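Local coordinates for protein 2-dehydropantoate 2-reductase (Geobacter metallireducens, PDB 3HN2) that probably catalyses the NADPH-dependent reduction of 2-dehydropantoate (ketopantoate) to pantoate, a step in the biosynthesis of pantothenate, at residues M165-Q168 with C173-T176; K215-I220 with D244-T249; L269-I274 with L298-T303. One frame throughout, in Å; residues are numbered along the deposited sequence.

Interaction 1 of 3, residues M165-Q168 with C173-T176; sequences MFRQ and CRTT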
ATOM      1  N   MET A 165     -16.919   7.527 -18.178  1.00 45.89           N
ATOM      2  CA  MET A 165     -16.291   8.833 -18.381  1.00 45.09           C
ATOM      3  C   MET A 165     -14.959   8.971 -17.631  1.00 41.07           C
ATOM      4  O   MET A 165     -13.986   9.480 -18.190  1.00 39.95           O
ATOM      5  CB  MET A 165     -17.260   9.952 -17.974  1.00 39.64           C
ATOM      6  CG  MET A 165     -16.750  11.356 -18.231  1.00 28.68           C
ATOM      7  SD  MET A 165     -17.445  12.532 -17.066  1.00 53.79           S
ATOM      8  CE  MET A 165     -18.962  12.982 -17.920  1.00 62.77           C
ATOM      9  N   PHE A 166     -14.922   8.513 -16.379  1.00 41.70           N
ATOM     10  CA  PHE A 166     -13.673   8.504 -15.602  1.00 51.79           C
ATOM     11  C   PHE A 166     -12.638   7.512 -16.122  1.00 46.83           C
ATOM     12  O   PHE A 166     -11.466   7.852 -16.217  1.00 47.47           O
ATOM     13  CB  PHE A 166     -13.928   8.248 -14.119  1.00 52.78           C
ATOM     14  CG  PHE A 166     -14.336   9.470 -13.352  1.00 54.08           C
ATOM     15  CD1 PHE A 166     -13.417  10.478 -13.085  1.00 43.17           C
ATOM     16  CD2 PHE A 166     -15.636   9.605 -12.882  1.00 41.69           C
ATOM     17  CE1 PHE A 166     -13.787  11.609 -12.370  1.00 51.10           C
ATOM     18  CE2 PHE A 166     -16.015  10.729 -12.165  1.00 59.62           C
ATOM     19  CZ  PHE A 166     -15.088  11.733 -11.905  1.00 53.89           C
ATOM     20  N   ARG A 167     -13.081   6.297 -16.452  1.00 50.53           N
ATOM     21  CA  ARG A 167     -12.202   5.242 -16.981  1.00 46.39           C
ATOM     22  C   ARG A 167     -11.566   5.611 -18.319  1.00 54.10           C
ATOM     23  O   ARG A 167     -10.416   5.254 -18.580  1.00 61.92           O
ATOM     24  CB  ARG A 167     -12.939   3.905 -17.090  1.00 41.21           C
ATOM     25  CG  ARG A 167     -13.162   3.195 -15.753  1.00 43.61           C
ATOM     26  CD  ARG A 167     -13.685   1.768 -15.936  1.00 43.57           C
ATOM     27  NE  ARG A 167     -15.013   1.731 -16.554  1.00 41.13           N
ATOM     28  CZ  ARG A 167     -16.156   1.504 -15.905  1.00 55.35           C
ATOM     29  NH1 ARG A 167     -17.305   1.497 -16.572  1.00 67.80           N
ATOM     30  NH2 ARG A 167     -16.163   1.281 -14.598  1.00 46.73           N
ATOM     31  N   GLN A 168     -12.320   6.336 -19.150  1.00 59.68           N
ATOM     32  CA  GLN A 168     -11.817   6.924 -20.397  1.00 58.32           C
ATOM     33  C   GLN A 168     -10.691   7.927 -20.154  1.00 55.97           C
ATOM     34  O   GLN A 168      -9.797   8.084 -20.989  1.00 55.56           O
ATOM     35  CB  GLN A 168     -12.952   7.626 -21.143  1.00 61.73           C
ATOM     36  CG  GLN A 168     -13.825   6.706 -21.984  1.00 80.98           C
ATOM     37  CD  GLN A 168     -13.192   6.356 -23.316  1.00 92.88           C
ATOM     38  OE1 GLN A 168     -12.746   7.235 -24.056  1.00100.67           O
ATOM     39  NE2 GLN A 168     -13.154   5.065 -23.632  1.00 91.08           N
ATOM     40  N   CYS A 173     -12.044   3.454 -12.059  1.00 55.30           N
ATOM     41  CA  CYS A 173     -13.325   3.869 -11.490  1.00 46.91           C
ATOM     42  C   CYS A 173     -14.332   2.734 -11.368  1.00 45.72           C
ATOM     43  O   CYS A 173     -14.707   2.114 -12.361  1.00 48.87           O
ATOM     44  CB  CYS A 173     -13.904   5.019 -12.298  1.00 43.46           C
ATOM     45  SG  CYS A 173     -15.280   5.844 -11.496  1.00 71.76           S
ATOM     46  N   ARG A 174     -14.763   2.478 -10.137  1.00 43.28           N
ATOM     47  CA  ARG A 174     -15.669   1.374  -9.828  1.00 46.04           C
ATOM     48  C   ARG A 174     -17.090   1.906  -9.557  1.00 41.15           C
ATOM     49  O   ARG A 174     -17.330   3.110  -9.621  1.00 41.97           O
ATOM     50  CB  ARG A 174     -15.099   0.565  -8.643  1.00 44.96           C
ATOM     51  CG  ARG A 174     -15.610  -0.875  -8.479  1.00 60.77           C
ATOM     52  CD  ARG A 174     -15.584  -1.673  -9.782  1.00 82.31           C
ATOM     53  NE  ARG A 174     -16.763  -2.531  -9.910  1.00 91.30           N
ATOM     54  CZ  ARG A 174     -17.799  -2.284 -10.714  1.00 93.08           C
ATOM     55  NH1 ARG A 174     -18.824  -3.128 -10.750  1.00 77.78           N
ATOM     56  NH2 ARG A 174     -17.814  -1.204 -11.488  1.00 90.78           N
ATOM     57  N   THR A 175     -18.027   1.009  -9.276  1.00 38.67           N
ATOM     58  CA  THR A 175     -19.412   1.367  -9.003  1.00 43.21           C
ATOM     59  C   THR A 175     -19.982   0.435  -7.936  1.00 45.84           C
ATOM     60  O   THR A 175     -19.717  -0.770  -7.953  1.00 48.95           O
ATOM     61  CB  THR A 175     -20.245   1.349 -10.316  1.00 43.48           C
ATOM     62  OG1 THR A 175     -20.160   2.637 -10.935  1.00 29.93           O
ATOM     63  CG2 THR A 175     -21.712   0.997 -10.083  1.00 42.54           C
ATOM     64  N   THR A 176     -20.736   1.004  -6.999  1.00 47.11           N
ATOM     65  CA  THR A 176     -21.371   0.221  -5.943  1.00 48.08           C
ATOM     66  C   THR A 176     -22.861   0.570  -5.792  1.00 45.43           C
ATOM     67  O   THR A 176     -23.308   1.611  -6.272  1.00 47.08           O
ATOM     68  CB  THR A 176     -20.601   0.360  -4.600  1.00 44.90           C
ATOM     69  OG1 THR A 176     -21.011  -0.672  -3.691  1.00 46.73           O
ATOM     70  CG2 THR A 176     -20.817   1.737  -3.965  1.00 46.25           C
TER
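Two flat groups on helix 157-168, the Phe166 ring and the Arg167 guanidinium, receive Cys173. Its sulfur comes to the ring obliquely: Cys173 SG lies 4.9 Å from the centroid of the Phe166 ring and 53° off the ring normal, a sulfur-aromatic contact. The CB atoms of Phe166 and Cys173 approach to 3.7 Å. Cysteine suits this buried place because it is small and its SG, turned anti to the backbone N (chi1 -167°), lies alongside Phe166 CB. At the edge of the guanidinium sits a carbonyl: Arg167 NH2 donates to Cys173 O at 2.8 Å, a bent bond with the acceptor somewhat out of the guanidinium plane. Arg167 reaches it by bending at chi3 (-64°), while its CG lies 4.0 Å from Cys173 CB. Arg174 brings its own guanidinium up obliquely, NH2 to Arg167 NH2 4.3 Å; this exposed pair of like charges is probably eased by solvent and by a long, weak ion pair from Arg167 to Glu160. Helix 157-168 is the crossover helix of the beta-alpha-beta unit 142-150, 157-168, 173-175 in a Rossmann-type sheet, Phe166 resting on Ile146 and Leu148 of strand 142-150, beside which strand 173-175 runs parallel as the last strand.

Interaction 2 of 3, residues K215-I220 with D244-T249; sequences KLVRGI and DMLEFT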
ATOM      1  N   LYS A 215      -2.524  -1.674  18.257  1.00 46.05           N
ATOM      2  CA  LYS A 215      -3.664  -2.092  19.082  1.00 43.99           C
ATOM      3  C   LYS A 215      -4.672  -0.950  19.261  1.00 39.96           C
ATOM      4  O   LYS A 215      -5.888  -1.179  19.278  1.00 47.18           O
ATOM      5  CB  LYS A 215      -3.164  -2.601  20.437  1.00 41.02           C
ATOM      6  CG  LYS A 215      -4.230  -3.135  21.392  1.00 47.59           C
ATOM      7  CD  LYS A 215      -3.571  -3.738  22.628  1.00 52.01           C
ATOM      8  CE  LYS A 215      -4.582  -4.330  23.597  1.00 58.36           C
ATOM      9  NZ  LYS A 215      -5.061  -3.327  24.587  1.00 72.01           N
ATOM     10  N   LEU A 216      -4.153   0.274  19.370  1.00 28.50           N
ATOM     11  CA  LEU A 216      -4.969   1.480  19.421  1.00 35.93           C
ATOM     12  C   LEU A 216      -5.737   1.668  18.111  1.00 40.37           C
ATOM     13  O   LEU A 216      -6.946   1.851  18.133  1.00 28.07           O
ATOM     14  CB  LEU A 216      -4.088   2.700  19.655  1.00 26.91           C
ATOM     15  CG  LEU A 216      -4.570   3.900  20.476  1.00 30.23           C
ATOM     16  CD1 LEU A 216      -3.963   5.145  19.853  1.00 11.24           C
ATOM     17  CD2 LEU A 216      -6.091   4.052  20.600  1.00 46.39           C
ATOM     18  N   VAL A 217      -5.009   1.626  16.992  1.00 40.67           N
ATOM     19  CA  VAL A 217      -5.577   1.736  15.658  1.00 36.24           C
ATOM     20  C   VAL A 217      -6.658   0.683  15.456  1.00 43.02           C
ATOM     21  O   VAL A 217      -7.751   1.011  15.001  1.00 35.19           O
ATOM     22  CB  VAL A 217      -4.482   1.660  14.561  1.00 28.15           C
ATOM     23  CG1 VAL A 217      -5.085   1.521  13.176  1.00 56.33           C
ATOM     24  CG2 VAL A 217      -3.646   2.907  14.594  1.00 45.65           C
ATOM     25  N   ARG A 218      -6.364  -0.558  15.850  1.00 46.95           N
ATOM     26  CA  ARG A 218      -7.359  -1.638  15.856  1.00 47.35           C
ATOM     27  C   ARG A 218      -8.645  -1.245  16.579  1.00 41.37           C
ATOM     28  O   ARG A 218      -9.729  -1.447  16.048  1.00 41.20           O
ATOM     29  CB  ARG A 218      -6.793  -2.902  16.505  1.00 41.64           C
ATOM     30  CG  ARG A 218      -5.927  -3.744  15.597  1.00 56.81           C
ATOM     31  CD  ARG A 218      -5.273  -4.855  16.386  1.00 61.93           C
ATOM     32  NE  ARG A 218      -4.020  -5.289  15.775  1.00 82.15           N
ATOM     33  CZ  ARG A 218      -2.944  -5.672  16.460  1.00 85.72           C
ATOM     34  NH1 ARG A 218      -1.850  -6.050  15.813  1.00 96.55           N
ATOM     35  NH2 ARG A 218      -2.953  -5.666  17.789  1.00 72.16           N
ATOM     36  N   GLY A 219      -8.502  -0.681  17.781  1.00 38.46           N
ATOM     37  CA  GLY A 219      -9.628  -0.305  18.623  1.00 25.52           C
ATOM     38  C   GLY A 219     -10.444   0.831  18.040  1.00 38.78           C
ATOM     39  O   GLY A 219     -11.681   0.773  18.033  1.00 35.44           O
ATOM     40  N   ILE A 220      -9.748   1.857  17.548  1.00 31.54           N
ATOM     41  CA  ILE A 220     -10.381   2.978  16.859  1.00 43.49           C
ATOM     42  C   ILE A 220     -11.189   2.457  15.671  1.00 46.45           C
ATOM     43  O   ILE A 220     -12.369   2.798  15.512  1.00 47.46           O
ATOM     44  CB  ILE A 220      -9.338   4.025  16.395  1.00 45.22           C
ATOM     45  CG1 ILE A 220      -8.746   4.756  17.598  1.00 43.90           C
ATOM     46  CG2 ILE A 220      -9.965   5.046  15.438  1.00 50.18           C
ATOM     47  CD1 ILE A 220      -7.423   5.459  17.298  1.00 64.00           C
ATOM     48  N   ASP A 244      -7.110  -5.776   7.191  1.00 41.23           N
ATOM     49  CA  ASP A 244      -6.924  -5.376   5.811  1.00 27.93           C
ATOM     50  C   ASP A 244      -6.527  -3.906   5.621  1.00 25.69           C
ATOM     51  O   ASP A 244      -5.936  -3.584   4.602  1.00 32.62           O
ATOM     52  CB  ASP A 244      -8.178  -5.722   4.985  1.00 41.78           C
ATOM     53  CG  ASP A 244      -8.445  -7.231   4.914  1.00 41.51           C
ATOM     54  OD1 ASP A 244      -7.474  -8.018   4.887  1.00 83.38           O
ATOM     55  OD2 ASP A 244      -9.625  -7.634   4.883  1.00 66.60           O
ATOM     56  N   MET A 245      -6.846  -3.012   6.565  1.00 10.74           N
ATOM     57  CA  MET A 245      -6.391  -1.617   6.436  1.00  9.02           C
ATOM     58  C   MET A 245      -5.083  -1.456   7.239  1.00 40.39           C
ATOM     59  O   MET A 245      -4.301  -0.527   7.022  1.00 31.80           O
ATOM     60  CB  MET A 245      -7.443  -0.606   6.926  1.00 33.87           C
ATOM     61  CG  MET A 245      -8.824  -0.627   6.209  1.00 14.79           C
ATOM     62  SD  MET A 245      -8.715  -0.743   4.414  1.00 36.95           S
ATOM     63  CE  MET A 245      -8.394   0.947   3.953  1.00 28.33           C
ATOM     64  N   LEU A 246      -4.861  -2.376   8.170  1.00 40.19           N
ATOM     65  CA  LEU A 246      -3.624  -2.446   8.923  1.00 52.47           C
ATOM     66  C   LEU A 246      -2.490  -2.800   7.964  1.00 59.22           C
ATOM     67  O   LEU A 246      -1.449  -2.140   7.955  1.00 62.48           O
ATOM     68  CB  LEU A 246      -3.768  -3.494  10.034  1.00 51.32           C
ATOM     69  CG  LEU A 246      -3.164  -3.329  11.432  1.00 45.78           C
ATOM     70  CD1 LEU A 246      -3.200  -1.900  11.956  1.00 31.88           C
ATOM     71  CD2 LEU A 246      -3.887  -4.260  12.400  1.00 52.52           C
ATOM     72  N   GLU A 247      -2.724  -3.812   7.127  1.00 64.69           N
ATOM     73  CA  GLU A 247      -1.737  -4.270   6.140  1.00 62.01           C
ATOM     74  C   GLU A 247      -1.639  -3.348   4.924  1.00 56.24           C
ATOM     75  O   GLU A 247      -0.569  -3.213   4.341  1.00 50.33           O
ATOM     76  CB  GLU A 247      -2.052  -5.697   5.679  1.00 60.14           C
ATOM     77  CG  GLU A 247      -1.792  -6.785   6.723  1.00 63.90           C
ATOM     78  CD  GLU A 247      -2.204  -8.175   6.246  1.00 69.37           C
ATOM     79  OE1 GLU A 247      -2.240  -9.107   7.079  1.00 69.58           O
ATOM     80  OE2 GLU A 247      -2.493  -8.341   5.040  1.00 81.12           O
ATOM     81  N   PHE A 248      -2.761  -2.731   4.548  1.00 56.21           N
ATOM     82  CA  PHE A 248      -2.830  -1.808   3.405  1.00 51.40           C
ATOM     83  C   PHE A 248      -1.988  -0.561   3.638  1.00 47.57           C
ATOM     84  O   PHE A 248      -1.234  -0.150   2.758  1.00 52.61           O
ATOM     85  CB  PHE A 248      -4.293  -1.432   3.121  1.00 59.77           C
ATOM     86  CG  PHE A 248      -4.475  -0.313   2.129  1.00 60.22           C
ATOM     87  CD1 PHE A 248      -4.382  -0.555   0.762  1.00 64.08           C
ATOM     88  CD2 PHE A 248      -4.787   0.974   2.563  1.00 64.36           C
ATOM     89  CE1 PHE A 248      -4.564   0.473  -0.155  1.00 65.41           C
ATOM     90  CE2 PHE A 248      -4.969   2.009   1.654  1.00 81.97           C
ATOM     91  CZ  PHE A 248      -4.862   1.757   0.291  1.00 76.00           C
ATOM     92  N   THR A 249      -2.113   0.021   4.831  1.00 46.24           N
ATOM     93  CA  THR A 249      -1.402   1.250   5.200  1.00 43.81           C
ATOM     94  C   THR A 249       0.099   0.983   5.379  1.00 47.81           C
ATOM     95  O   THR A 249       0.913   1.897   5.284  1.00 53.20           O
ATOM     96  CB  THR A 249      -2.012   1.895   6.482  1.00 45.89           C
ATOM     97  OG1 THR A 249      -3.407   1.598   6.549  1.00 13.11           O
ATOM     98  CG2 THR A 249      -1.873   3.404   6.479  1.00 13.44           C
TER
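Thr249 OG1, one turn along the helix whose Leu246 meets Val217 and Arg218, takes a hydrogen bond from Trp189 NE1 of helix 179-200. A threonine suits this buried place because its hydroxyl gives the indole N-H an acceptor; a further bond from Thr249 OG1 to Met245 O is modelled too short to be trusted and remains doubtful. The contact itself is helix-to-helix packing in the all-helical C-terminal domain of a ketopantoate reductase, between helices 211-229 and 241-249, and it rests on one leucine. The two methyls of Leu246 divide the work. CD1 goes to the buried valine, with Leu246 CD1 and Val217 CG1 4.1 Å apart, a fairly loose apolar touch. Val217 offers that methyl because CG1 stands anti to the backbone N (chi1 170°), and the valine also packs on Phe193 and Leu196, so a compact branched residue fits where three helices converge. CD2 goes to the arginine. Arg218 runs extended from CG to NE and meets the leucine at about a right angle; the residue as a whole is exposed, yet both CG and NE lie against the methyl, with Arg218 CG 3.8 Å from Leu246 CD2. Farther along helix 241-249, Phe248 packs on Glu247 of the second subunit, which places this helix near the dimer interface. At the edge of the Arg218 guanidinium, close to its plane, Leu246 CD2 lies 3.5 Å from Arg218 NE.

Interaction 3 of 3, residues L269-I274 with L298-T303; sequences LEIAAI and LLEQAT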
ATOM      1  N   LEU A 269      -8.927  22.278   9.714  1.00 53.83           N
ATOM      2  CA  LEU A 269      -9.056  20.837   9.546  1.00 51.69           C
ATOM      3  C   LEU A 269     -10.510  20.410   9.376  1.00 57.31           C
ATOM      4  O   LEU A 269     -11.428  21.084   9.852  1.00 60.12           O
ATOM      5  CB  LEU A 269      -8.419  20.104  10.727  1.00 49.07           C
ATOM      6  CG  LEU A 269      -6.996  20.526  11.129  1.00 51.64           C
ATOM      7  CD1 LEU A 269      -6.495  19.699  12.297  1.00 52.49           C
ATOM      8  CD2 LEU A 269      -6.020  20.426   9.974  1.00 46.90           C
ATOM      9  N   GLU A 270     -10.705  19.281   8.699  1.00 52.87           N
ATOM     10  CA  GLU A 270     -12.035  18.750   8.426  1.00 41.53           C
ATOM     11  C   GLU A 270     -12.549  17.849   9.559  1.00 42.98           C
ATOM     12  O   GLU A 270     -13.004  16.730   9.307  1.00 50.46           O
ATOM     13  CB  GLU A 270     -12.035  17.983   7.098  1.00 41.96           C
ATOM     14  CG  GLU A 270     -11.409  18.713   5.906  1.00 50.46           C
ATOM     15  CD  GLU A 270     -11.682  18.010   4.575  1.00 55.75           C
ATOM     16  OE1 GLU A 270     -12.824  18.105   4.066  1.00 66.34           O
ATOM     17  OE2 GLU A 270     -10.756  17.367   4.033  1.00 58.92           O
ATOM     18  N   ILE A 271     -12.479  18.340  10.800  1.00 38.06           N
ATOM     19  CA  ILE A 271     -12.907  17.578  11.981  1.00 29.75           C
ATOM     20  C   ILE A 271     -14.400  17.280  11.926  1.00 33.81           C
ATOM     21  O   ILE A 271     -14.817  16.155  12.205  1.00 38.13           O
ATOM     22  CB  ILE A 271     -12.601  18.330  13.313  1.00 30.79           C
ATOM     23  CG1 ILE A 271     -11.135  18.766  13.393  1.00 38.15           C
ATOM     24  CG2 ILE A 271     -13.021  17.495  14.543  1.00  8.74           C
ATOM     25  CD1 ILE A 271     -10.148  17.631  13.619  1.00 46.64           C
ATOM     26  N   ALA A 272     -15.191  18.289  11.552  1.00 40.08           N
ATOM     27  CA  ALA A 272     -16.654  18.189  11.540  1.00 25.87           C
ATOM     28  C   ALA A 272     -17.143  16.989  10.731  1.00 25.19           C
ATOM     29  O   ALA A 272     -17.819  16.109  11.273  1.00 31.74           O
ATOM     30  CB  ALA A 272     -17.267  19.478  11.042  1.00 37.85           C
ATOM     31  N   ALA A 273     -16.739  16.916   9.466  1.00 34.46           N
ATOM     32  CA  ALA A 273     -17.181  15.847   8.560  1.00 39.14           C
ATOM     33  C   ALA A 273     -16.552  14.471   8.822  1.00 42.87           C
ATOM     34  O   ALA A 273     -17.246  13.455   8.767  1.00 45.22           O
ATOM     35  CB  ALA A 273     -16.957  16.261   7.120  1.00 46.75           C
ATOM     36  N   ILE A 274     -15.252  14.435   9.103  1.00 36.10           N
ATOM     37  CA  ILE A 274     -14.564  13.164   9.354  1.00 38.67           C
ATOM     38  C   ILE A 274     -14.913  12.553  10.728  1.00 41.66           C
ATOM     39  O   ILE A 274     -15.105  11.337  10.839  1.00 36.38           O
ATOM     40  CB  ILE A 274     -13.020  13.292   9.146  1.00 42.07           C
ATOM     41  CG1 ILE A 274     -12.706  13.696   7.700  1.00 37.43           C
ATOM     42  CG2 ILE A 274     -12.299  11.986   9.469  1.00 36.44           C
ATOM     43  CD1 ILE A 274     -11.315  14.288   7.511  1.00 50.93           C
ATOM     44  N   LEU A 298      -9.300  15.902  21.314  1.00 26.73           N
ATOM     45  CA  LEU A 298      -7.866  16.219  21.385  1.00 33.65           C
ATOM     46  C   LEU A 298      -7.425  16.924  20.116  1.00 38.34           C
ATOM     47  O   LEU A 298      -6.446  17.681  20.113  1.00 37.34           O
ATOM     48  CB  LEU A 298      -7.011  14.950  21.534  1.00 30.82           C
ATOM     49  CG  LEU A 298      -6.963  14.244  22.880  1.00 26.52           C
ATOM     50  CD1 LEU A 298      -6.405  12.851  22.680  1.00 50.66           C
ATOM     51  CD2 LEU A 298      -6.133  15.029  23.887  1.00 45.92           C
ATOM     52  N   LEU A 299      -8.147  16.667  19.030  1.00 18.73           N
ATOM     53  CA  LEU A 299      -7.723  17.218  17.764  1.00 20.48           C
ATOM     54  C   LEU A 299      -8.193  18.663  17.605  1.00 32.27           C
ATOM     55  O   LEU A 299      -7.498  19.472  16.997  1.00 46.73           O
ATOM     56  CB  LEU A 299      -8.141  16.296  16.634  1.00  2.00           C
ATOM     57  CG  LEU A 299      -7.347  16.200  15.331  1.00  9.82           C
ATOM     58  CD1 LEU A 299      -5.832  16.334  15.476  1.00 40.39           C
ATOM     59  CD2 LEU A 299      -7.714  14.866  14.755  1.00  8.64           C
ATOM     60  N   GLU A 300      -9.342  19.001  18.191  1.00 44.69           N
ATOM     61  CA  GLU A 300      -9.762  20.401  18.235  1.00 48.41           C
ATOM     62  C   GLU A 300      -9.080  21.193  19.374  1.00 54.50           C
ATOM     63  O   GLU A 300      -8.998  22.424  19.307  1.00 60.46           O
ATOM     64  CB  GLU A 300     -11.298  20.558  18.198  1.00 46.37           C
ATOM     65  CG  GLU A 300     -12.089  19.804  19.266  1.00 58.21           C
ATOM     66  CD  GLU A 300     -13.319  19.068  18.718  1.00 64.24           C
ATOM     67  OE1 GLU A 300     -13.583  19.128  17.496  1.00 55.95           O
ATOM     68  OE2 GLU A 300     -14.018  18.406  19.517  1.00 57.87           O
ATOM     69  N   GLN A 301      -8.567  20.490  20.387  1.00 56.51           N
ATOM     70  CA  GLN A 301      -7.729  21.111  21.432  1.00 53.49           C
ATOM     71  C   GLN A 301      -6.392  21.602  20.899  1.00 53.85           C
ATOM     72  O   GLN A 301      -5.919  22.666  21.289  1.00 58.28           O
ATOM     73  CB  GLN A 301      -7.447  20.147  22.586  1.00 47.53           C
ATOM     74  CG  GLN A 301      -8.280  20.373  23.840  1.00 66.01           C
ATOM     75  CD  GLN A 301      -8.178  21.786  24.407  1.00 62.87           C
ATOM     76  OE1 GLN A 301      -7.087  22.299  24.643  1.00 49.13           O
ATOM     77  NE2 GLN A 301      -9.326  22.412  24.641  1.00 39.50           N
ATOM     78  N   ALA A 302      -5.780  20.811  20.023  1.00 56.93           N
ATOM     79  CA  ALA A 302      -4.464  21.131  19.482  1.00 63.31           C
ATOM     80  C   ALA A 302      -4.531  22.235  18.431  1.00 68.04           C
ATOM     81  O   ALA A 302      -3.555  22.958  18.229  1.00 72.06           O
ATOM     82  CB  ALA A 302      -3.803  19.883  18.907  1.00 63.49           C
ATOM     83  N   THR A 303      -5.676  22.356  17.762  1.00 68.92           N
ATOM     84  CA  THR A 303      -5.865  23.389  16.744  1.00 71.10           C
ATOM     85  C   THR A 303      -6.944  24.400  17.139  1.00 79.51           C
ATOM     86  O   THR A 303      -7.928  24.604  16.422  1.00 81.10           O
ATOM     87  CB  THR A 303      -6.170  22.788  15.355  1.00 72.00           C
ATOM     88  OG1 THR A 303      -7.374  22.013  15.414  1.00 64.93           O
ATOM     89  CG2 THR A 303      -5.024  21.914  14.895  1.00 56.10           C
TER
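Ile271 and Leu299, both buried, make the apolar core of this contact between the start of helix 271-284 and the end of helix 290-302: the end methyl Ile271 CD1 lies 3.6 Å from the branch carbon Leu299 CG. Branched, wholly apolar side chains suit such a seam, filling a buried place with no polar atom to satisfy. Just outside the two helices, Leu269 CD1 touches Thr303 CG2 at 3.7 Å. A mixed contact follows, in which Ile271 CG2 approaches Glu300 OE1 to 3.4 Å. The glutamate chain gets there by a chi1 of 55°, which sets CG between the backbone N and the carbonyl carbon, and by a bend at chi2. Its other oxygen, OE2, forms a salt bridge with Arg276, so the carboxylate skirts the isoleucine while its charge is met by the arginine. A side-chain hydrogen bond within 298-303 holds Thr303: its OG1 donates to Leu299 O at 3.0 Å in the carbonyl plane, tying the residue just past helix 290-302 back to its final turn. An alanine here lacks both hydroxyl and methyl, which would probably leave Leu299 O without its side-chain donor and open a gap beside Leu269 CD1. Among the neighbouring helices, Met259 of helix 258-264 touches both Leu269 and Leu299, and Leu299 continues onto Ala198 and Leu199 of helix 179-200.

In the fold
The three contacts follow one another along the chain, each closing before the next opens. Interaction 1 belongs to the N-terminal Rossmann-type domain, at one edge of its mixed sheet; interactions 2 and 3 lie in the helical C-terminal domain. The centres of interactions 1 and 3 are about 32 Å apart, on opposite sides of the chain's centre, and those of interactions 1 and 2 are about 28 Å apart. Interactions 2 and 3 are nearer, about 21 Å between centres, and helix 179-200 touches both. The chain therefore finishes the sheet first and then builds the helical bundle, the two-domain plan of ketopantoate reductases, in which the Rossmann domain probably binds NADPH.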